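Local coordinates for tail fiber protein (Acinetobacter phage AM24, PDB 5W5P) that probably recognises and depolymerises the capsular polysaccharide of Acinetobacter baumannii, serving the phage as a trimeric tailspike, at residues 322-327 with 347-352; 508-513 with 594-599; 46-51 with 55-60. All blocks are in the same frame, centred on the assembly; numbering follows the deposited sequence.

Contact 1 of 3, residues 322-327 with 347-352; sequences FAKLGA and PTLKCL
Phe322 and Ala323 meet Leu352 where two successive strands of a right-handed parallel beta-helix begin to pair, the fold expected of a phage tailspike. Residues 323-325 belong to one strand. The helix ending at Leu349 lies in the connection that leads to the next parallel strand, 353-354. Lys350 leaves helical geometry with a positive phi of 56°, and the chain then runs back to the sheet through Cys351.

The polar part of the contact is made by backbone atoms. The carbonyl O of Leu352 takes two N-H groups, one after the other in the chain. Phe322 N lies 2.8 Å from Leu352 O, in the carbonyl plane, but the bond is bent, with an N-H...O angle of 130°. Ala323 N is 3.3 Å from Leu352 O, a straighter but weak bond. Phe322 CB also rests 3.6 Å from Leu352 O, a van der Waals contact beside these bonds. Both bonds fall where the chain turns a corner at Phe322. Beyond it, Ala323 and Leu325 bond to Glu354, and Lys324 and Gly326 bond back to Leu298 of strand 294-298. The Phe322 ring leads away from Leu352 and meets Trp316 and Phe338 edge-to-face, and the buried Leu352 side chain packs on Phe338 and Tyr386.

The apolar part is made by Lys324 and Leu349, which cross at about a right angle. The lysine sends CG anti to its own N (chi1 166°) and bends at chi3 and chi4. The ammonium group is thereby carried past the leucine to a salt bridge with Asp299, while the chain below it stays against the methyl. Leu349 CD1 touches the last two carbons of that chain, 3.9 Å from Lys324 CD and 3.7 Å from Lys324 CE.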
ATOM      1  N   PHE A 322     -12.523   6.463 -13.733  1.00 41.46           N
ATOM      2  CA  PHE A 322     -11.586   6.791 -12.665  1.00 38.85           C
ATOM      3  C   PHE A 322     -10.196   7.107 -13.203  1.00 39.79           C
ATOM      4  O   PHE A 322      -9.471   7.917 -12.608  1.00 39.62           O
ATOM      5  CB  PHE A 322     -11.513   5.647 -11.652  1.00 33.47           C
ATOM      6  CG  PHE A 322     -10.425   5.819 -10.628  1.00 35.47           C
ATOM      7  CD1 PHE A 322     -10.516   6.820  -9.665  1.00 38.55           C
ATOM      8  CD2 PHE A 322      -9.309   4.996 -10.633  1.00 35.37           C
ATOM      9  CE1 PHE A 322      -9.516   6.994  -8.723  1.00 41.06           C
ATOM     10  CE2 PHE A 322      -8.300   5.162  -9.697  1.00 39.15           C
ATOM     11  CZ  PHE A 322      -8.403   6.163  -8.739  1.00 43.94           C
ATOM     12  N   ALA A 323      -9.798   6.476 -14.307  1.00 36.40           N
ATOM     13  CA  ALA A 323      -8.448   6.685 -14.821  1.00 37.00           C
ATOM     14  C   ALA A 323      -8.418   6.291 -16.292  1.00 40.59           C
ATOM     15  O   ALA A 323      -8.570   5.112 -16.627  1.00 44.95           O
ATOM     16  CB  ALA A 323      -7.427   5.897 -14.020  1.00 37.19           C
ATOM     17  N   LYS A 324      -8.209   7.269 -17.164  1.00 40.03           N
ATOM     18  CA  LYS A 324      -8.027   7.011 -18.582  1.00 39.80           C
ATOM     19  C   LYS A 324      -6.549   7.337 -18.818  1.00 41.96           C
ATOM     20  O   LYS A 324      -6.154   8.495 -18.978  1.00 38.71           O
ATOM     21  CB  LYS A 324      -8.967   7.848 -19.448  1.00 38.71           C
ATOM     22  CG  LYS A 324      -8.616   7.893 -20.946  1.00 43.05           C
ATOM     23  CD  LYS A 324      -9.570   8.730 -21.830  1.00 37.31           C
ATOM     24  CE  LYS A 324      -9.733   8.096 -23.198  1.00 38.77           C
ATOM     25  NZ  LYS A 324      -8.515   8.381 -24.004  1.00 41.54           N
ATOM     26  N   LEU A 325      -5.720   6.301 -18.799  1.00 43.09           N
ATOM     27  CA  LEU A 325      -4.276   6.442 -18.881  1.00 38.96           C
ATOM     28  C   LEU A 325      -3.754   5.941 -20.222  1.00 41.08           C
ATOM     29  O   LEU A 325      -4.373   5.098 -20.886  1.00 42.48           O
ATOM     30  CB  LEU A 325      -3.592   5.664 -17.747  1.00 34.80           C
ATOM     31  CG  LEU A 325      -4.114   5.981 -16.348  1.00 37.59           C
ATOM     32  CD1 LEU A 325      -3.423   5.109 -15.287  1.00 34.66           C
ATOM     33  CD2 LEU A 325      -3.932   7.459 -16.022  1.00 39.22           C
ATOM     34  N   GLY A 326      -2.591   6.472 -20.602  1.00 39.44           N
ATOM     35  CA  GLY A 326      -1.833   5.971 -21.732  1.00 36.92           C
ATOM     36  C   GLY A 326      -1.011   4.763 -21.340  1.00 39.14           C
ATOM     37  O   GLY A 326      -1.390   3.977 -20.464  1.00 39.38           O
ATOM     38  N   ALA A 327       0.130   4.599 -22.007  1.00 42.11           N
ATOM     39  CA  ALA A 327       1.082   3.575 -21.606  1.00 35.69           C
ATOM     40  C   ALA A 327       1.560   3.843 -20.184  1.00 35.06           C
ATOM     41  O   ALA A 327       1.999   4.953 -19.863  1.00 36.25           O
ATOM     42  CB  ALA A 327       2.266   3.544 -22.573  1.00 36.44           C
ATOM     43  N   PRO A 347     -20.113   5.915 -19.804  1.00 43.89           N
ATOM     44  CA  PRO A 347     -21.054   5.313 -20.763  1.00 42.32           C
ATOM     45  C   PRO A 347     -20.494   5.165 -22.171  1.00 42.67           C
ATOM     46  O   PRO A 347     -21.000   4.334 -22.934  1.00 56.28           O
ATOM     47  CB  PRO A 347     -22.249   6.273 -20.732  1.00 43.47           C
ATOM     48  CG  PRO A 347     -22.173   6.910 -19.393  1.00 42.82           C
ATOM     49  CD  PRO A 347     -20.711   7.082 -19.126  1.00 43.38           C
ATOM     50  N   THR A 348     -19.463   5.926 -22.540  1.00 42.28           N
ATOM     51  CA  THR A 348     -18.879   5.792 -23.871  1.00 44.85           C
ATOM     52  C   THR A 348     -17.674   4.850 -23.878  1.00 42.27           C
ATOM     53  O   THR A 348     -17.603   3.940 -24.709  1.00 43.78           O
ATOM     54  CB  THR A 348     -18.482   7.166 -24.418  1.00 48.70           C
ATOM     55  OG1 THR A 348     -19.655   7.972 -24.581  1.00 53.63           O
ATOM     56  CG2 THR A 348     -17.797   7.019 -25.770  1.00 43.60           C
ATOM     57  N   LEU A 349     -16.722   5.053 -22.964  1.00 40.79           N
ATOM     58  CA  LEU A 349     -15.566   4.165 -22.888  1.00 41.63           C
ATOM     59  C   LEU A 349     -15.923   2.801 -22.313  1.00 39.99           C
ATOM     60  O   LEU A 349     -15.226   1.823 -22.601  1.00 39.02           O
ATOM     61  CB  LEU A 349     -14.463   4.811 -22.051  1.00 43.80           C
ATOM     62  CG  LEU A 349     -13.992   6.173 -22.569  1.00 45.34           C
ATOM     63  CD1 LEU A 349     -12.857   6.709 -21.715  1.00 45.82           C
ATOM     64  CD2 LEU A 349     -13.571   6.071 -24.034  1.00 42.84           C
ATOM     65  N   LYS A 350     -16.995   2.723 -21.521  1.00 40.21           N
ATOM     66  CA  LYS A 350     -17.486   1.472 -20.937  1.00 40.62           C
ATOM     67  C   LYS A 350     -16.394   0.767 -20.136  1.00 38.29           C
ATOM     68  O   LYS A 350     -16.132  -0.425 -20.305  1.00 42.27           O
ATOM     69  CB  LYS A 350     -18.074   0.556 -22.013  1.00 42.89           C
ATOM     70  CG  LYS A 350     -19.323   1.117 -22.655  1.00 41.49           C
ATOM     71  CD  LYS A 350     -19.878   0.166 -23.691  1.00 44.70           C
ATOM     72  CE  LYS A 350     -21.146   0.714 -24.321  1.00 47.58           C
ATOM     73  NZ  LYS A 350     -22.184   1.018 -23.302  1.00 51.26           N
ATOM     74  N   CYS A 351     -15.754   1.525 -19.252  1.00 37.96           N
ATOM     75  CA  CYS A 351     -14.733   0.984 -18.372  1.00 36.89           C
ATOM     76  C   CYS A 351     -14.505   1.959 -17.227  1.00 37.62           C
ATOM     77  O   CYS A 351     -14.778   3.156 -17.348  1.00 37.31           O
ATOM     78  CB  CYS A 351     -13.424   0.716 -19.126  1.00 41.28           C
ATOM     79  SG  CYS A 351     -12.520   2.185 -19.660  1.00 44.52           S
ATOM     80  N   LEU A 352     -14.019   1.425 -16.106  1.00 35.49           N
ATOM     81  CA  LEU A 352     -13.612   2.260 -14.986  1.00 34.99           C
ATOM     82  C   LEU A 352     -12.189   2.768 -15.153  1.00 43.25           C
ATOM     83  O   LEU A 352     -11.875   3.884 -14.721  1.00 44.37           O
ATOM     84  CB  LEU A 352     -13.730   1.476 -13.680  1.00 34.70           C
ATOM     85  CG  LEU A 352     -15.096   1.566 -13.006  1.00 39.35           C
ATOM     86  CD1 LEU A 352     -15.177   0.583 -11.859  1.00 40.55           C
ATOM     87  CD2 LEU A 352     -15.355   2.996 -12.525  1.00 35.26           C
TER

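Contact 2 of 3, residues 508-513 with 594-599; sequences VVLGAA and GATAKV
Leu510 and Thr596 come closest in backbone, their CA atoms 6.9 Å apart, and the two segments do not pair directly as strands.

The contact is carried by one leucine. The CB of Leu510 points toward 594-599. Its CG stands anti to the carbonyl carbon (chi1 -66°), which brings CD1 up against Gly594 and Thr596. CD1 is the branch that touches. It lies 3.6 Å from Gly594 O and 3.9 Å from Thr596 OG1, resting on two oxygens. Leu510 CB is also near the hydroxyl, 4.0 Å from Thr596 OG1. The two side chains run alongside one another, pointing opposite ways. These are van der Waals contacts. The polar partner of the Thr596 hydroxyl is His563 NE2, with which it is hydrogen-bonded. Gly594 has a positive phi of 90°, and a CB there would be jammed against the preceding carbonyl O.

Both segments lie at an end of the antiparallel sheet of the C-terminal domain. Strand 492-503 runs between strands 509-523 and 598-608 and keeps them from pairing. Each segment bulges against strand 492-503, in a classic beta bulge: Leu510 and Gly511 face Met502, and Ala597 and Lys598 face Lys503. Met502 also packs on Thr596. Val509 makes backbone hydrogen bonds to a second subunit, and Val508 packs on Gly526 of that subunit, so strand 509-523 also faces the trimer interface.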
ATOM      1  N   VAL A 508      31.227 -38.211  -8.444  1.00 63.17           N
ATOM      2  CA  VAL A 508      31.515 -37.998  -9.857  1.00 59.16           C
ATOM      3  C   VAL A 508      30.381 -38.633 -10.652  1.00 53.53           C
ATOM      4  O   VAL A 508      30.105 -39.830 -10.505  1.00 50.93           O
ATOM      5  CB  VAL A 508      32.878 -38.593 -10.243  1.00 59.08           C
ATOM      6  CG1 VAL A 508      33.084 -38.534 -11.747  1.00 56.69           C
ATOM      7  CG2 VAL A 508      33.994 -37.866  -9.510  1.00 58.92           C
ATOM      8  N   VAL A 509      29.711 -37.837 -11.480  1.00 52.90           N
ATOM      9  CA  VAL A 509      28.547 -38.318 -12.221  1.00 52.55           C
ATOM     10  C   VAL A 509      29.017 -39.147 -13.411  1.00 57.18           C
ATOM     11  O   VAL A 509      29.667 -38.628 -14.326  1.00 57.58           O
ATOM     12  CB  VAL A 509      27.660 -37.151 -12.672  1.00 50.25           C
ATOM     13  CG1 VAL A 509      26.537 -37.654 -13.570  1.00 47.63           C
ATOM     14  CG2 VAL A 509      27.096 -36.419 -11.460  1.00 48.60           C
ATOM     15  N   LEU A 510      28.687 -40.443 -13.398  1.00 58.86           N
ATOM     16  CA  LEU A 510      29.008 -41.353 -14.490  1.00 58.38           C
ATOM     17  C   LEU A 510      27.805 -41.709 -15.351  1.00 57.01           C
ATOM     18  O   LEU A 510      27.978 -42.353 -16.393  1.00 56.12           O
ATOM     19  CB  LEU A 510      29.628 -42.650 -13.943  1.00 51.42           C
ATOM     20  CG  LEU A 510      30.997 -42.530 -13.275  1.00 52.49           C
ATOM     21  CD1 LEU A 510      31.565 -43.906 -12.989  1.00 53.72           C
ATOM     22  CD2 LEU A 510      31.951 -41.722 -14.142  1.00 55.04           C
ATOM     23  N   GLY A 511      26.600 -41.316 -14.946  1.00 57.00           N
ATOM     24  CA  GLY A 511      25.407 -41.600 -15.723  1.00 53.54           C
ATOM     25  C   GLY A 511      24.265 -40.719 -15.277  1.00 53.51           C
ATOM     26  O   GLY A 511      24.314 -40.088 -14.215  1.00 49.16           O
ATOM     27  N   ALA A 512      23.227 -40.679 -16.107  1.00 45.97           N
ATOM     28  CA  ALA A 512      22.069 -39.849 -15.814  1.00 53.30           C
ATOM     29  C   ALA A 512      20.863 -40.397 -16.557  1.00 48.05           C
ATOM     30  O   ALA A 512      20.975 -40.816 -17.709  1.00 47.52           O
ATOM     31  CB  ALA A 512      22.315 -38.381 -16.194  1.00 44.37           C
ATOM     32  N   ALA A 513      19.717 -40.380 -15.887  1.00 46.91           N
ATOM     33  CA  ALA A 513      18.474 -40.868 -16.460  1.00 47.32           C
ATOM     34  C   ALA A 513      17.315 -40.156 -15.779  1.00 49.05           C
ATOM     35  O   ALA A 513      17.493 -39.439 -14.790  1.00 48.54           O
ATOM     36  CB  ALA A 513      18.347 -42.386 -16.301  1.00 47.37           C
ATOM     37  N   GLY A 594      36.585 -44.877 -10.829  1.00 69.47           N
ATOM     38  CA  GLY A 594      36.051 -46.019 -10.119  1.00 65.75           C
ATOM     39  C   GLY A 594      34.641 -46.361 -10.558  1.00 64.93           C
ATOM     40  O   GLY A 594      34.175 -45.991 -11.640  1.00 65.36           O
ATOM     41  N   ALA A 595      33.949 -47.080  -9.683  1.00 64.72           N
ATOM     42  CA  ALA A 595      32.621 -47.595  -9.976  1.00 61.49           C
ATOM     43  C   ALA A 595      31.540 -46.680  -9.416  1.00 60.57           C
ATOM     44  O   ALA A 595      31.776 -45.872  -8.514  1.00 61.36           O
ATOM     45  CB  ALA A 595      32.454 -49.009  -9.413  1.00 59.70           C
ATOM     46  N   THR A 596      30.339 -46.818  -9.973  1.00 61.14           N
ATOM     47  CA  THR A 596      29.179 -46.088  -9.474  1.00 53.53           C
ATOM     48  C   THR A 596      28.797 -46.622  -8.099  1.00 60.22           C
ATOM     49  O   THR A 596      28.542 -47.821  -7.941  1.00 59.20           O
ATOM     50  CB  THR A 596      28.010 -46.228 -10.445  1.00 55.36           C
ATOM     51  OG1 THR A 596      28.381 -45.696 -11.722  1.00 55.67           O
ATOM     52  CG2 THR A 596      26.788 -45.492  -9.923  1.00 51.32           C
ATOM     53  N   ALA A 597      28.757 -45.736  -7.104  1.00 59.55           N
ATOM     54  CA  ALA A 597      28.484 -46.139  -5.732  1.00 58.35           C
ATOM     55  C   ALA A 597      27.064 -45.832  -5.281  1.00 54.68           C
ATOM     56  O   ALA A 597      26.635 -46.361  -4.251  1.00 53.21           O
ATOM     57  CB  ALA A 597      29.471 -45.465  -4.772  1.00 54.62           C
ATOM     58  N   LYS A 598      26.322 -45.009  -6.016  1.00 53.93           N
ATOM     59  CA  LYS A 598      25.004 -44.606  -5.549  1.00 56.24           C
ATOM     60  C   LYS A 598      24.197 -44.041  -6.703  1.00 56.00           C
ATOM     61  O   LYS A 598      24.741 -43.624  -7.729  1.00 55.56           O
ATOM     62  CB  LYS A 598      25.097 -43.563  -4.430  1.00 54.33           C
ATOM     63  CG  LYS A 598      25.836 -42.303  -4.839  1.00 57.84           C
ATOM     64  CD  LYS A 598      26.168 -41.449  -3.629  1.00 61.09           C
ATOM     65  CE  LYS A 598      27.386 -40.589  -3.876  1.00 59.94           C
ATOM     66  NZ  LYS A 598      27.752 -39.793  -2.677  1.00 58.80           N
ATOM     67  N   VAL A 599      22.884 -44.024  -6.504  1.00 54.27           N
ATOM     68  CA  VAL A 599      21.953 -43.317  -7.371  1.00 53.15           C
ATOM     69  C   VAL A 599      21.422 -42.133  -6.575  1.00 52.04           C
ATOM     70  O   VAL A 599      20.762 -42.312  -5.544  1.00 49.71           O
ATOM     71  CB  VAL A 599      20.818 -44.228  -7.857  1.00 54.49           C
ATOM     72  CG1 VAL A 599      19.744 -43.409  -8.560  1.00 46.03           C
ATOM     73  CG2 VAL A 599      21.375 -45.300  -8.780  1.00 47.97           C
TER

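Contact 3 of 3, residues 46-51 with 55-60; sequences RNFKPI and QTVYVG
Gln55 reaches across to Phe48, Pro50 and Ile51 with its side-chain amide. CB points toward 46-51, and CG is anti to the backbone N. The chain stays extended beyond CG, which delivers the amide to the loop. Gln55 CD lies 3.6 Å from Ile51 CG1.

The oxygen has the most neighbours. Gln55 OE1 accepts a hydrogen bond from Ile51 N at 3.1 Å. The N-H points well at it, with an angle of 159°, but the donor sits 44° out of the carbonyl plane. The same OE1 is 3.4 Å from Pro50 CA. It also lies at the edge of the Phe48 ring, near the ring plane, 3.7 Å from Phe48 CE2. Ring and amide planes are 52° apart.

The two segments are joined by a three-residue connection without helix or strand, with 46-51 forming the loop after helix 42-46. Segment 55-60 carries strand 56-59, an outermost strand, within this chain, of a small antiparallel sheet in the N-terminal part of the protein. The amide thus ties the loop to the start of that strand. The backbone of Gln55 is hydrogen-bonded to Ala75 of the neighbouring strand 71-75.

The nitrogen of the amide faces the isoleucine. Gln55 NE2 lies 3.5 Å from Ile51 CG1 and 3.7 Å from Ile51 CD1. These are packing contacts. Ile51 and Gln55 also border the trimer interface, packing on Lys38 and Leu37 of a third subunit respectively.

Two residues after Gln55, in the strand, the CB of Val57 points toward the loop as well. Val57 CG1 meets the Phe48 ring obliquely, 4.0 Å from Phe48 CE2. Val57 packs on Leu45 and Trp98 too, and Pro50 shares Trp98 with it.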
ATOM      1  N   ARG A  46      -2.291  55.626   9.683  1.00 52.54           N
ATOM      2  CA  ARG A  46      -1.463  56.504   8.857  1.00 55.33           C
ATOM      3  C   ARG A  46      -1.544  57.955   9.312  1.00 58.55           C
ATOM      4  O   ARG A  46      -0.606  58.727   9.086  1.00 62.04           O
ATOM      5  CB  ARG A  46      -1.873  56.391   7.387  1.00 52.36           C
ATOM      6  CG  ARG A  46      -1.495  55.066   6.735  1.00 47.61           C
ATOM      7  CD  ARG A  46      -1.668  55.121   5.225  1.00 46.53           C
ATOM      8  NE  ARG A  46      -1.355  53.843   4.603  1.00 47.33           N
ATOM      9  CZ  ARG A  46      -2.268  52.953   4.228  1.00 51.60           C
ATOM     10  NH1 ARG A  46      -3.557  53.204   4.409  1.00 55.92           N
ATOM     11  NH2 ARG A  46      -1.895  51.809   3.672  1.00 51.17           N
ATOM     12  N   ASN A  47      -2.649  58.346   9.945  1.00 58.28           N
ATOM     13  CA  ASN A  47      -2.790  59.695  10.477  1.00 58.42           C
ATOM     14  C   ASN A  47      -2.321  59.814  11.920  1.00 57.10           C
ATOM     15  O   ASN A  47      -2.297  60.924  12.460  1.00 58.80           O
ATOM     16  CB  ASN A  47      -4.249  60.153  10.375  1.00 56.21           C
ATOM     17  CG  ASN A  47      -4.648  60.503   8.959  1.00 55.85           C
ATOM     18  OD1 ASN A  47      -4.731  61.675   8.598  1.00 59.06           O
ATOM     19  ND2 ASN A  47      -4.882  59.485   8.142  1.00 55.77           N
ATOM     20  N   PHE A  48      -1.950  58.704  12.550  1.00 57.14           N
ATOM     21  CA  PHE A  48      -1.517  58.692  13.938  1.00 56.19           C
ATOM     22  C   PHE A  48      -0.002  58.833  14.020  1.00 61.29           C
ATOM     23  O   PHE A  48       0.734  58.269  13.204  1.00 64.25           O
ATOM     24  CB  PHE A  48      -1.969  57.396  14.611  1.00 53.56           C
ATOM     25  CG  PHE A  48      -1.508  57.251  16.032  1.00 54.63           C
ATOM     26  CD1 PHE A  48      -2.022  58.064  17.030  1.00 54.01           C
ATOM     27  CD2 PHE A  48      -0.575  56.285  16.375  1.00 54.42           C
ATOM     28  CE1 PHE A  48      -1.605  57.924  18.342  1.00 55.25           C
ATOM     29  CE2 PHE A  48      -0.155  56.138  17.686  1.00 53.75           C
ATOM     30  CZ  PHE A  48      -0.671  56.957  18.671  1.00 53.86           C
ATOM     31  N   LYS A  49       0.458  59.600  15.005  1.00 64.46           N
ATOM     32  CA  LYS A  49       1.881  59.757  15.261  1.00 63.67           C
ATOM     33  C   LYS A  49       2.249  59.036  16.548  1.00 63.38           C
ATOM     34  O   LYS A  49       1.561  59.212  17.563  1.00 65.51           O
ATOM     35  CB  LYS A  49       2.257  61.242  15.358  1.00 62.64           C
ATOM     36  CG  LYS A  49       2.096  61.998  14.043  1.00 65.31           C
ATOM     37  CD  LYS A  49       2.072  63.507  14.247  1.00 69.82           C
ATOM     38  CE  LYS A  49       3.417  64.022  14.737  1.00 74.86           C
ATOM     39  NZ  LYS A  49       3.404  65.493  14.982  1.00 79.16           N
ATOM     40  N   PRO A  50       3.300  58.219  16.550  1.00 58.29           N
ATOM     41  CA  PRO A  50       3.628  57.449  17.755  1.00 56.14           C
ATOM     42  C   PRO A  50       4.076  58.351  18.892  1.00 55.35           C
ATOM     43  O   PRO A  50       4.694  59.397  18.683  1.00 57.17           O
ATOM     44  CB  PRO A  50       4.767  56.533  17.293  1.00 52.66           C
ATOM     45  CG  PRO A  50       5.384  57.256  16.145  1.00 53.26           C
ATOM     46  CD  PRO A  50       4.258  57.974  15.457  1.00 55.27           C
ATOM     47  N   ILE A  51       3.753  57.931  20.111  1.00 55.69           N
ATOM     48  CA  ILE A  51       4.133  58.712  21.280  1.00 61.70           C
ATOM     49  C   ILE A  51       5.540  58.361  21.767  1.00 68.17           C
ATOM     50  O   ILE A  51       6.244  59.231  22.289  1.00 75.16           O
ATOM     51  CB  ILE A  51       3.097  58.541  22.404  1.00 62.32           C
ATOM     52  CG1 ILE A  51       2.970  57.077  22.809  1.00 64.24           C
ATOM     53  CG2 ILE A  51       1.741  59.070  21.960  1.00 59.46           C
ATOM     54  CD1 ILE A  51       2.101  56.870  24.023  1.00 67.74           C
ATOM     55  N   GLN A  55       6.636  51.967  19.718  1.00 53.43           N
ATOM     56  CA  GLN A  55       5.318  51.755  20.297  1.00 50.47           C
ATOM     57  C   GLN A  55       4.543  50.742  19.466  1.00 48.65           C
ATOM     58  O   GLN A  55       4.614  50.742  18.235  1.00 46.17           O
ATOM     59  CB  GLN A  55       4.553  53.079  20.371  1.00 49.68           C
ATOM     60  CG  GLN A  55       3.165  52.981  20.993  1.00 48.37           C
ATOM     61  CD  GLN A  55       2.325  54.222  20.754  1.00 49.86           C
ATOM     62  OE1 GLN A  55       2.648  55.047  19.902  1.00 57.58           O
ATOM     63  NE2 GLN A  55       1.241  54.363  21.511  1.00 45.26           N
ATOM     64  N   THR A  56       3.810  49.865  20.143  1.00 49.81           N
ATOM     65  CA  THR A  56       2.902  48.935  19.482  1.00 48.82           C
ATOM     66  C   THR A  56       1.472  49.379  19.754  1.00 48.53           C
ATOM     67  O   THR A  56       1.079  49.547  20.915  1.00 49.26           O
ATOM     68  CB  THR A  56       3.116  47.497  19.955  1.00 48.51           C
ATOM     69  OG1 THR A  56       4.503  47.152  19.854  1.00 49.54           O
ATOM     70  CG2 THR A  56       2.307  46.541  19.087  1.00 50.47           C
ATOM     71  N   VAL A  57       0.706  49.580  18.683  1.00 42.71           N
ATOM     72  CA  VAL A  57      -0.704  49.924  18.762  1.00 42.54           C
ATOM     73  C   VAL A  57      -1.495  48.876  17.994  1.00 47.22           C
ATOM     74  O   VAL A  57      -0.963  48.143  17.156  1.00 49.29           O
ATOM     75  CB  VAL A  57      -0.995  51.333  18.205  1.00 43.43           C
ATOM     76  CG1 VAL A  57      -0.268  52.390  19.022  1.00 43.82           C
ATOM     77  CG2 VAL A  57      -0.599  51.414  16.740  1.00 44.04           C
ATOM     78  N   TYR A  58      -2.788  48.814  18.281  1.00 47.15           N
ATOM     79  CA  TYR A  58      -3.685  47.878  17.624  1.00 47.24           C
ATOM     80  C   TYR A  58      -4.583  48.626  16.650  1.00 50.02           C
ATOM     81  O   TYR A  58      -5.238  49.603  17.029  1.00 51.70           O
ATOM     82  CB  TYR A  58      -4.530  47.118  18.649  1.00 47.53           C
ATOM     83  CG  TYR A  58      -5.576  46.242  18.011  1.00 46.79           C
ATOM     84  CD1 TYR A  58      -6.895  46.656  17.931  1.00 42.87           C
ATOM     85  CD2 TYR A  58      -5.242  45.004  17.470  1.00 46.16           C
ATOM     86  CE1 TYR A  58      -7.853  45.871  17.340  1.00 44.68           C
ATOM     87  CE2 TYR A  58      -6.201  44.207  16.873  1.00 43.92           C
ATOM     88  CZ  TYR A  58      -7.505  44.648  16.814  1.00 46.56           C
ATOM     89  OH  TYR A  58      -8.477  43.872  16.226  1.00 51.50           O
ATOM     90  N   VAL A  59      -4.606  48.175  15.398  1.00 49.90           N
ATOM     91  CA  VAL A  59      -5.526  48.692  14.389  1.00 49.36           C
ATOM     92  C   VAL A  59      -6.670  47.699  14.244  1.00 51.76           C
ATOM     93  O   VAL A  59      -6.440  46.498  14.050  1.00 54.06           O
ATOM     94  CB  VAL A  59      -4.816  48.923  13.044  1.00 49.62           C
ATOM     95  CG1 VAL A  59      -5.754  49.607  12.064  1.00 48.79           C
ATOM     96  CG2 VAL A  59      -3.555  49.749  13.244  1.00 50.59           C
ATOM     97  N   GLY A  60      -7.903  48.201  14.326  1.00 48.59           N
ATOM     98  CA  GLY A  60      -9.051  47.311  14.416  1.00 44.02           C
ATOM     99  C   GLY A  60      -9.350  46.574  13.122  1.00 41.79           C
ATOM    100  O   GLY A  60      -9.680  45.388  13.140  1.00 41.76           O
TER

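In the fold
The three contacts follow one another along an elongated chain and do not touch. Contact 3 closes first, then contact 1, then contact 2. Contact 1 lies nearest the middle, its centre about 17 Å from the centre of the chain. Contacts 2 and 3 lie on opposite sides of that centre, with their own centres about 104 Å apart. Contact 1 stands about 62 Å from contact 2 and 61 Å from contact 3, centre to centre. Contacts 2 and 3 both reach other subunits, whereas contact 1 is built within one chain. A zinc ion lies about 12 Å from the side chain of Phe48 in contact 3.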